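Local coordinates for protein endolysin (Clostridium phage phiCD27, PDB 3QAY) that probably cleaves the amide bond between N-acetylmuramic acid and L-alanine in clostridial peptidoglycan as a zinc-dependent amidase, the catalytic domain of a phage endolysin, at residues E27-Y30 and N31-L34; E64-S67 and Y68-R72; D154-K157 and A158-L161. All coordinates share one frame; numbering follows the deposited sequence.

How the contacts relate
All three contacts are local, each made within two successive turns of one helix. Contact 1, on helix 27-44, is the buried one, its centre about 9 Å from the centre of the chain, and it carries a zinc ligand; contact 2 on helix 64-75 and contact 3 on helix 152-175 are partly buried, their centres each about 16 Å from it and on opposite sides of it. Contacts 1 and 3 meet through Tyr30 OH and Ala158 CB, 4.1 Å apart, whereas the nearest atoms of contacts 2 and 3 are about 20 Å apart. Contacts 1 and 2 each join a lysine to an acceptor through water; contact 3 relies instead on a lysine chain lying over a tyrosine ring.

Contact 1. Residues E27-Y30 and N31-L34; sequences EYQY and NKSL. With ZN (zinc ion), chain E.
Tyr30 and Leu34, one helical turn apart, make the closest apolar approach here, Tyr30 CE2 lying 3.9 Å from Leu34 CD2. Tyr30 CG stands anti to the backbone N (chi1 -178°), which sets the ring beside its own carbonyl carbon and within reach of the following turn. Along the same CD2-CE2 side of the ring, Asn31 ND2 comes to 3.7 Å from Tyr30 CD2, with ring and amide planes 77° apart. The Glu27 carboxylate reaches past Asn31, and Glu27 OE2 binds the zinc ion at 2.1 Å. His10 and His85 complete the protein share of the metal site, with water 2 as a further ligand. This turn opens the helix of the beta-alpha-beta unit formed by strand 3-8, helix 27-44 and strand 48-52. Its backbone frame is regular: Asn31 N to Glu27 O is 3.0 Å, with an N-H...O angle of 171°. In the second shell, Ala21 N holds Glu27 OE1 and Leu86 N donates to OE2, fixing the carboxylate's rotation. Toward solvent, water 1 donates to Gln29 OE1 (2.7 Å) and accepts from Lys32 NZ (2.8 Å), while Glu56 takes both a salt bridge from Lys32 and a hydrogen bond with Tyr28 OH.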
loop_
_atom_site.group_PDB
_atom_site.type_symbol
_atom_site.label_atom_id
_atom_site.label_comp_id
_atom_site.label_asym_id
_atom_site.label_seq_id
_atom_site.Cartn_x
_atom_site.Cartn_y
_atom_site.Cartn_z
ATOM N N GLU A 27 -9.835 6.254 2.239
ATOM C CA GLU A 27 -8.597 5.576 1.869
ATOM C C GLU A 27 -7.669 5.416 3.070
ATOM O O GLU A 27 -7.220 4.311 3.364
ATOM C CB GLU A 27 -7.890 6.344 0.752
ATOM C CG GLU A 27 -6.462 5.915 0.506
ATOM C CD GLU A 27 -5.783 6.701 -0.591
ATOM O OE1 GLU A 27 -6.356 7.700 -1.084
ATOM O OE2 GLU A 27 -4.654 6.318 -0.952
ATOM N N TYR A 28 -7.386 6.521 3.755
ATOM C CA TYR A 28 -6.473 6.498 4.901
ATOM C C TYR A 28 -6.925 5.511 5.972
ATOM O O TYR A 28 -6.127 4.692 6.438
ATOM C CB TYR A 28 -6.322 7.896 5.499
ATOM C CG TYR A 28 -5.566 7.936 6.807
ATOM C CD1 TYR A 28 -4.174 7.931 6.832
ATOM C CD2 TYR A 28 -6.243 7.990 8.021
ATOM C CE1 TYR A 28 -3.475 7.981 8.039
ATOM C CE2 TYR A 28 -5.557 8.030 9.225
ATOM C CZ TYR A 28 -4.178 8.027 9.230
ATOM O OH TYR A 28 -3.501 8.070 10.430
ATOM N N GLN A 29 -8.203 5.584 6.345
ATOM C CA GLN A 29 -8.762 4.724 7.387
ATOM C C GLN A 29 -8.691 3.248 6.985
ATOM O O GLN A 29 -8.287 2.418 7.798
ATOM C CB GLN A 29 -10.212 5.106 7.724
ATOM C CG GLN A 29 -10.395 6.508 8.342
ATOM C CD GLN A 29 -9.736 6.672 9.715
ATOM O OE1 GLN A 29 -9.531 5.698 10.449
ATOM N NE2 GLN A 29 -9.393 7.909 10.060
ATOM N N TYR A 30 -9.074 2.920 5.746
ATOM C CA TYR A 30 -8.986 1.524 5.281
ATOM C C TYR A 30 -7.561 0.996 5.422
ATOM O O TYR A 30 -7.334 -0.059 6.018
ATOM C CB TYR A 30 -9.449 1.355 3.825
ATOM C CG TYR A 30 -9.399 -0.101 3.393
ATOM C CD1 TYR A 30 -10.436 -0.967 3.704
ATOM C CD2 TYR A 30 -8.291 -0.619 2.728
ATOM C CE1 TYR A 30 -10.395 -2.301 3.339
ATOM C CE2 TYR A 30 -8.234 -1.959 2.360
ATOM C CZ TYR A 30 -9.289 -2.792 2.669
ATOM O OH TYR A 30 -9.246 -4.119 2.315
ATOM N N ASN A 31 -6.603 1.747 4.890
ATOM C CA ASN A 31 -5.206 1.319 4.899
ATOM C C ASN A 31 -4.564 1.330 6.290
ATOM O O ASN A 31 -3.682 0.524 6.571
ATOM C CB ASN A 31 -4.391 2.142 3.888
ATOM C CG ASN A 31 -4.738 1.795 2.438
ATOM O OD1 ASN A 31 -4.905 2.681 1.595
ATOM N ND2 ASN A 31 -4.851 0.510 2.149
ATOM N N LYS A 32 -5.029 2.219 7.165
ATOM C CA LYS A 32 -4.664 2.167 8.584
ATOM C C LYS A 32 -5.095 0.824 9.205
ATOM O O LYS A 32 -4.385 0.261 10.044
ATOM C CB LYS A 32 -5.290 3.355 9.335
ATOM C CG LYS A 32 -5.119 3.339 10.849
ATOM C CD LYS A 32 -5.774 4.550 11.501
ATOM C CE LYS A 32 -5.512 4.583 13.007
ATOM N NZ LYS A 32 -6.138 5.775 13.651
ATOM N N SER A 33 -6.253 0.321 8.785
ATOM C CA SER A 33 -6.760 -0.980 9.239
ATOM C C SER A 33 -6.064 -2.168 8.574
ATOM O O SER A 33 -5.768 -3.150 9.236
ATOM C CB SER A 33 -8.275 -1.082 9.012
ATOM O OG SER A 33 -8.975 -0.253 9.919
ATOM N N LEU A 34 -5.822 -2.079 7.268
ATOM C CA LEU A 34 -5.141 -3.149 6.518
ATOM C C LEU A 34 -3.674 -3.371 6.926
ATOM O O LEU A 34 -3.208 -4.507 7.002
ATOM C CB LEU A 34 -5.185 -2.840 5.019
ATOM C CG LEU A 34 -4.486 -3.850 4.095
ATOM C CD1 LEU A 34 -5.104 -5.226 4.265
ATOM C CD2 LEU A 34 -4.564 -3.379 2.639
HETATM ZN ZN ZN E . -3.350 7.549 -2.012
HETATM O O HOH W 1 -8.846 5.255 13.003
HETATM O O HOH W 2 -1.983 9.170 -3.195
#

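Contact 2. Residues E64-S67 and Y68-R72; sequences EEKS and YKIPR
Lys69 folds back along the turn that holds Glu65, its chain bent at chi3 (-63°) to bring Lys69 CE to 3.4 Å from Glu65 O. The two charged ends stay apart, Glu65 OE1 to Lys69 NZ being 4.7 Å, and water 3 fills the step: it donates to Glu65 OE1 at 2.9 Å and accepts from Lys69 NZ at 2.7 Å. Around the helix from this pair, Lys66 and Ile70 run alongside each other and point the same way, with Lys66 CG 4.0 Å from Ile70 CG1. Within 68-72 itself, Arg72 lays its guanidinium against Tyr68. Tyr68 CE1 sits 3.3 Å above the centre of the guanidinium plane, and Arg72 CD lies over one face of the ring near its rim. From there Arg72 NH1 donates to a lone pair of Tyr68 O at 3.2 Å, with the acceptor close to the guanidinium plane. Pro71 interrupts the i to i+4 ladder of helix 64-75, since its N has no hydrogen to give; Pro71 CD instead comes to 3.1 Å from Ser67 O, and the helix kinks there. Beyond the turn, Lys69 NZ makes a salt bridge to Glu83 and a hydrogen bond with Tyr132 OH, while Glu65 OE2 is held by Thr19 and Ser11. The buried lysine thus has two opposite charges nearby, Glu83 directly and Glu65 through water, which would probably favour its protonated form.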
loop_
_atom_site.group_PDB
_atom_site.type_symbol
_atom_site.label_atom_id
_atom_site.label_comp_id
_atom_site.label_asym_id
_atom_site.label_seq_id
_atom_site.Cartn_x
_atom_site.Cartn_y
_atom_site.Cartn_z
ATOM N N GLU A 64 4.574 17.467 5.220
ATOM C CA GLU A 64 5.234 16.787 6.336
ATOM C C GLU A 64 5.164 15.241 6.273
ATOM O O GLU A 64 5.854 14.564 7.034
ATOM C CB GLU A 64 4.680 17.312 7.663
ATOM C CG GLU A 64 4.970 18.802 7.896
ATOM C CD GLU A 64 4.212 19.385 9.078
ATOM O OE1 GLU A 64 4.404 18.908 10.215
ATOM O OE2 GLU A 64 3.433 20.341 8.866
ATOM N N GLU A 65 4.350 14.690 5.370
ATOM C CA GLU A 65 4.264 13.231 5.202
ATOM C C GLU A 65 5.599 12.666 4.695
ATOM O O GLU A 65 6.091 11.648 5.200
ATOM C CB GLU A 65 3.118 12.854 4.251
ATOM C CG GLU A 65 1.723 13.195 4.783
ATOM C CD GLU A 65 0.609 13.041 3.737
ATOM O OE1 GLU A 65 0.868 12.530 2.626
ATOM O OE2 GLU A 65 -0.534 13.441 4.034
ATOM N N LYS A 66 6.178 13.341 3.706
ATOM C CA LYS A 66 7.498 12.991 3.182
ATOM C C LYS A 66 8.572 13.093 4.266
ATOM O O LYS A 66 9.320 12.141 4.495
ATOM C CB LYS A 66 7.854 13.907 2.003
ATOM C CG LYS A 66 9.222 13.644 1.377
ATOM C CD LYS A 66 9.433 14.481 0.123
ATOM C CE LYS A 66 10.774 14.174 -0.516
ATOM N NZ LYS A 66 10.975 14.895 -1.799
ATOM N N SER A 67 8.631 14.244 4.933
ATOM C CA SER A 67 9.624 14.508 5.976
ATOM C C SER A 67 9.550 13.511 7.125
ATOM O O SER A 67 10.566 13.198 7.740
ATOM C CB SER A 67 9.444 15.921 6.540
ATOM O OG SER A 67 9.228 16.859 5.506
ATOM N N TYR A 68 8.346 13.023 7.418
ATOM C CA TYR A 68 8.164 12.015 8.456
ATOM C C TYR A 68 8.586 10.624 7.974
ATOM O O TYR A 68 9.339 9.935 8.657
ATOM C CB TYR A 68 6.707 11.980 8.926
ATOM C CG TYR A 68 6.446 10.968 10.020
ATOM C CD1 TYR A 68 6.792 11.235 11.342
ATOM C CD2 TYR A 68 5.861 9.738 9.732
ATOM C CE1 TYR A 68 6.557 10.307 12.346
ATOM C CE2 TYR A 68 5.624 8.805 10.729
ATOM C CZ TYR A 68 5.981 9.089 12.026
ATOM O OH TYR A 68 5.737 8.163 13.007
ATOM N N LYS A 69 8.095 10.220 6.806
ATOM C CA LYS A 69 8.278 8.844 6.328
ATOM C C LYS A 69 9.711 8.528 5.888
ATOM O O LYS A 69 10.285 7.537 6.329
ATOM C CB LYS A 69 7.288 8.521 5.203
ATOM C CG LYS A 69 5.855 8.331 5.693
ATOM C CD LYS A 69 4.903 7.935 4.576
ATOM C CE LYS A 69 4.793 9.028 3.517
ATOM N NZ LYS A 69 3.735 8.760 2.523
ATOM N N ILE A 70 10.284 9.377 5.040
ATOM C CA ILE A 70 11.577 9.088 4.387
ATOM C C ILE A 70 12.766 8.757 5.322
ATOM O O ILE A 70 13.474 7.777 5.079
ATOM C CB ILE A 70 11.959 10.217 3.387
ATOM C CG1 ILE A 70 11.056 10.150 2.148
ATOM C CG2 ILE A 70 13.436 10.124 2.964
ATOM C CD1 ILE A 70 11.094 8.810 1.416
ATOM N N PRO A 71 12.998 9.563 6.374
ATOM C CA PRO A 71 14.081 9.225 7.312
ATOM C C PRO A 71 13.872 7.876 8.026
ATOM O O PRO A 71 14.834 7.137 8.255
ATOM C CB PRO A 71 14.050 10.384 8.326
ATOM C CG PRO A 71 13.355 11.508 7.611
ATOM C CD PRO A 71 12.355 10.848 6.714
ATOM N N ARG A 72 12.621 7.567 8.362
ATOM C CA ARG A 72 12.276 6.320 9.044
ATOM C C ARG A 72 12.387 5.123 8.108
ATOM O O ARG A 72 12.903 4.073 8.496
ATOM C CB ARG A 72 10.869 6.408 9.653
ATOM C CG ARG A 72 10.821 7.356 10.835
ATOM C CD ARG A 72 9.412 7.610 11.354
ATOM N NE ARG A 72 9.462 8.296 12.648
ATOM C CZ ARG A 72 9.747 9.588 12.822
ATOM N NH1 ARG A 72 10.001 10.383 11.785
ATOM N NH2 ARG A 72 9.773 10.096 14.053
HETATM O O HOH W 3 1.403 9.783 1.707
#

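Contact 3. Residues D154-K157 and A158-L161; sequences DYDK and AKKL
Lys159 lies across one face of the Tyr155 ring in a CH-pi contact, the main side-chain interaction of this turn. Lys159 CE is 3.9 Å from the ring centroid, 23° off the normal, and displaced toward the rim at CD2 and CE2. The lysine follows the ring rather than meeting it at a single point: Lys159 CG approaches Tyr155 CE1 at 3.8 Å and Lys159 CD approaches Tyr155 CZ at 3.7 Å, the two chains crossing at a slant. A bend at chi3 (-71°) turns the lysine chain from its course near CE1 and CZ and carries CE across the same face to the CD2-CE2 side.

Electrostatics add a looser term. Lys159 NZ stands 4.0 Å from Asp156 OD1, beyond salt-bridge range, so any attraction between the charges is probably modest at this exposed surface.

Apolar contact is slight by comparison, with Ala158 CB 4.4 Å from Tyr155 CD1. Ala158 CB also lies 3.5 Å from Tyr155 O.

Backbone hydrogen bonds supply the regular frame. Four successive i to i+4 bonds link the segments, from Ala158 N to Asp154 O through Leu161 N to Lys157 O. The second of them, Lys159 N to Tyr155 O, measures 2.9 Å with an N-H...O angle of 170°, and keeps Lys159 one turn from Tyr155, the spacing at which the lysine chain meets the ring.

This turn lies near the start of helix 152-175. Asp154 OD2 accepts from the backbone N of Gly95 and of Phe148, tying the turn to the end of strand 140-148 through Phe148 and to the loop before strand 96-100 through Gly95, and Lys157 NZ donates to Val119 O. Tyr155 and Ala158 pack on Phe147 of that strand, while Ala158 also meets Tyr30 of helix 27-44, so this side of the turn faces both the sheet and the zinc-bearing helix.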
loop_
_atom_site.group_PDB
_atom_site.type_symbol
_atom_site.label_atom_id
_atom_site.label_comp_id
_atom_site.label_asym_id
_atom_site.label_seq_id
_atom_site.Cartn_x
_atom_site.Cartn_y
_atom_site.Cartn_z
ATOM N N ASP A 154 -15.899 -2.589 -6.140
ATOM C CA ASP A 154 -14.560 -2.865 -5.614
ATOM C C ASP A 154 -14.575 -3.016 -4.097
ATOM O O ASP A 154 -13.997 -3.961 -3.559
ATOM C CB ASP A 154 -13.562 -1.752 -5.981
ATOM C CG ASP A 154 -12.813 -2.010 -7.282
ATOM O OD1 ASP A 154 -13.172 -2.928 -8.041
ATOM O OD2 ASP A 154 -11.846 -1.272 -7.557
ATOM N N TYR A 155 -15.212 -2.077 -3.408
ATOM C CA TYR A 155 -15.238 -2.105 -1.945
ATOM C C TYR A 155 -16.050 -3.294 -1.409
ATOM O O TYR A 155 -15.692 -3.879 -0.382
ATOM C CB TYR A 155 -15.774 -0.784 -1.386
ATOM C CG TYR A 155 -15.713 -0.663 0.128
ATOM C CD1 TYR A 155 -14.589 -1.063 0.841
ATOM C CD2 TYR A 155 -16.772 -0.115 0.839
ATOM C CE1 TYR A 155 -14.535 -0.939 2.227
ATOM C CE2 TYR A 155 -16.722 0.016 2.217
ATOM C CZ TYR A 155 -15.606 -0.400 2.906
ATOM O OH TYR A 155 -15.567 -0.267 4.273
ATOM N N ASP A 156 -17.126 -3.651 -2.108
ATOM C CA ASP A 156 -17.890 -4.859 -1.769
ATOM C C ASP A 156 -17.022 -6.117 -1.893
ATOM O O ASP A 156 -17.104 -7.010 -1.054
ATOM C CB ASP A 156 -19.135 -4.998 -2.654
ATOM C CG ASP A 156 -20.222 -3.992 -2.306
ATOM O OD1 ASP A 156 -20.183 -3.410 -1.202
ATOM O OD2 ASP A 156 -21.122 -3.791 -3.140
ATOM N N LYS A 157 -16.197 -6.182 -2.934
ATOM C CA LYS A 157 -15.244 -7.288 -3.081
ATOM C C LYS A 157 -14.252 -7.312 -1.920
ATOM O O LYS A 157 -13.956 -8.374 -1.386
ATOM C CB LYS A 157 -14.476 -7.191 -4.396
ATOM C CG LYS A 157 -15.267 -7.593 -5.631
ATOM C CD LYS A 157 -14.460 -7.270 -6.882
ATOM C CE LYS A 157 -15.160 -7.737 -8.146
ATOM N NZ LYS A 157 -14.361 -7.413 -9.346
ATOM N N ALA A 158 -13.762 -6.137 -1.532
ATOM C CA ALA A 158 -12.785 -6.018 -0.450
ATOM C C ALA A 158 -13.368 -6.485 0.874
ATOM O O ALA A 158 -12.725 -7.238 1.607
ATOM C CB ALA A 158 -12.292 -4.569 -0.328
ATOM N N LYS A 159 -14.582 -6.032 1.179
ATOM C CA LYS A 159 -15.296 -6.483 2.375
ATOM C C LYS A 159 -15.637 -7.985 2.341
ATOM O O LYS A 159 -15.728 -8.624 3.390
ATOM C CB LYS A 159 -16.555 -5.648 2.598
ATOM C CG LYS A 159 -16.257 -4.226 3.049
ATOM C CD LYS A 159 -17.519 -3.472 3.455
ATOM C CE LYS A 159 -18.401 -3.134 2.263
ATOM N NZ LYS A 159 -19.637 -2.414 2.673
ATOM N N LYS A 160 -15.813 -8.544 1.147
ATOM C CA LYS A 160 -15.987 -9.993 1.001
ATOM C C LYS A 160 -14.685 -10.724 1.337
ATOM O O LYS A 160 -14.687 -11.659 2.137
ATOM C CB LYS A 160 -16.475 -10.347 -0.409
ATOM C CG LYS A 160 -16.632 -11.834 -0.682
ATOM C CD LYS A 160 -17.498 -12.089 -1.919
ATOM C CE LYS A 160 -17.540 -13.569 -2.289
ATOM N NZ LYS A 160 -18.750 -13.902 -3.118
ATOM N N LEU A 161 -13.577 -10.278 0.748
ATOM C CA LEU A 161 -12.255 -10.857 1.034
ATOM C C LEU A 161 -11.848 -10.636 2.486
ATOM O O LEU A 161 -11.268 -11.520 3.116
ATOM C CB LEU A 161 -11.174 -10.245 0.133
ATOM C CG LEU A 161 -10.838 -10.942 -1.178
ATOM C CD1 LEU A 161 -12.092 -11.327 -1.924
ATOM C CD2 LEU A 161 -9.960 -10.042 -2.020
#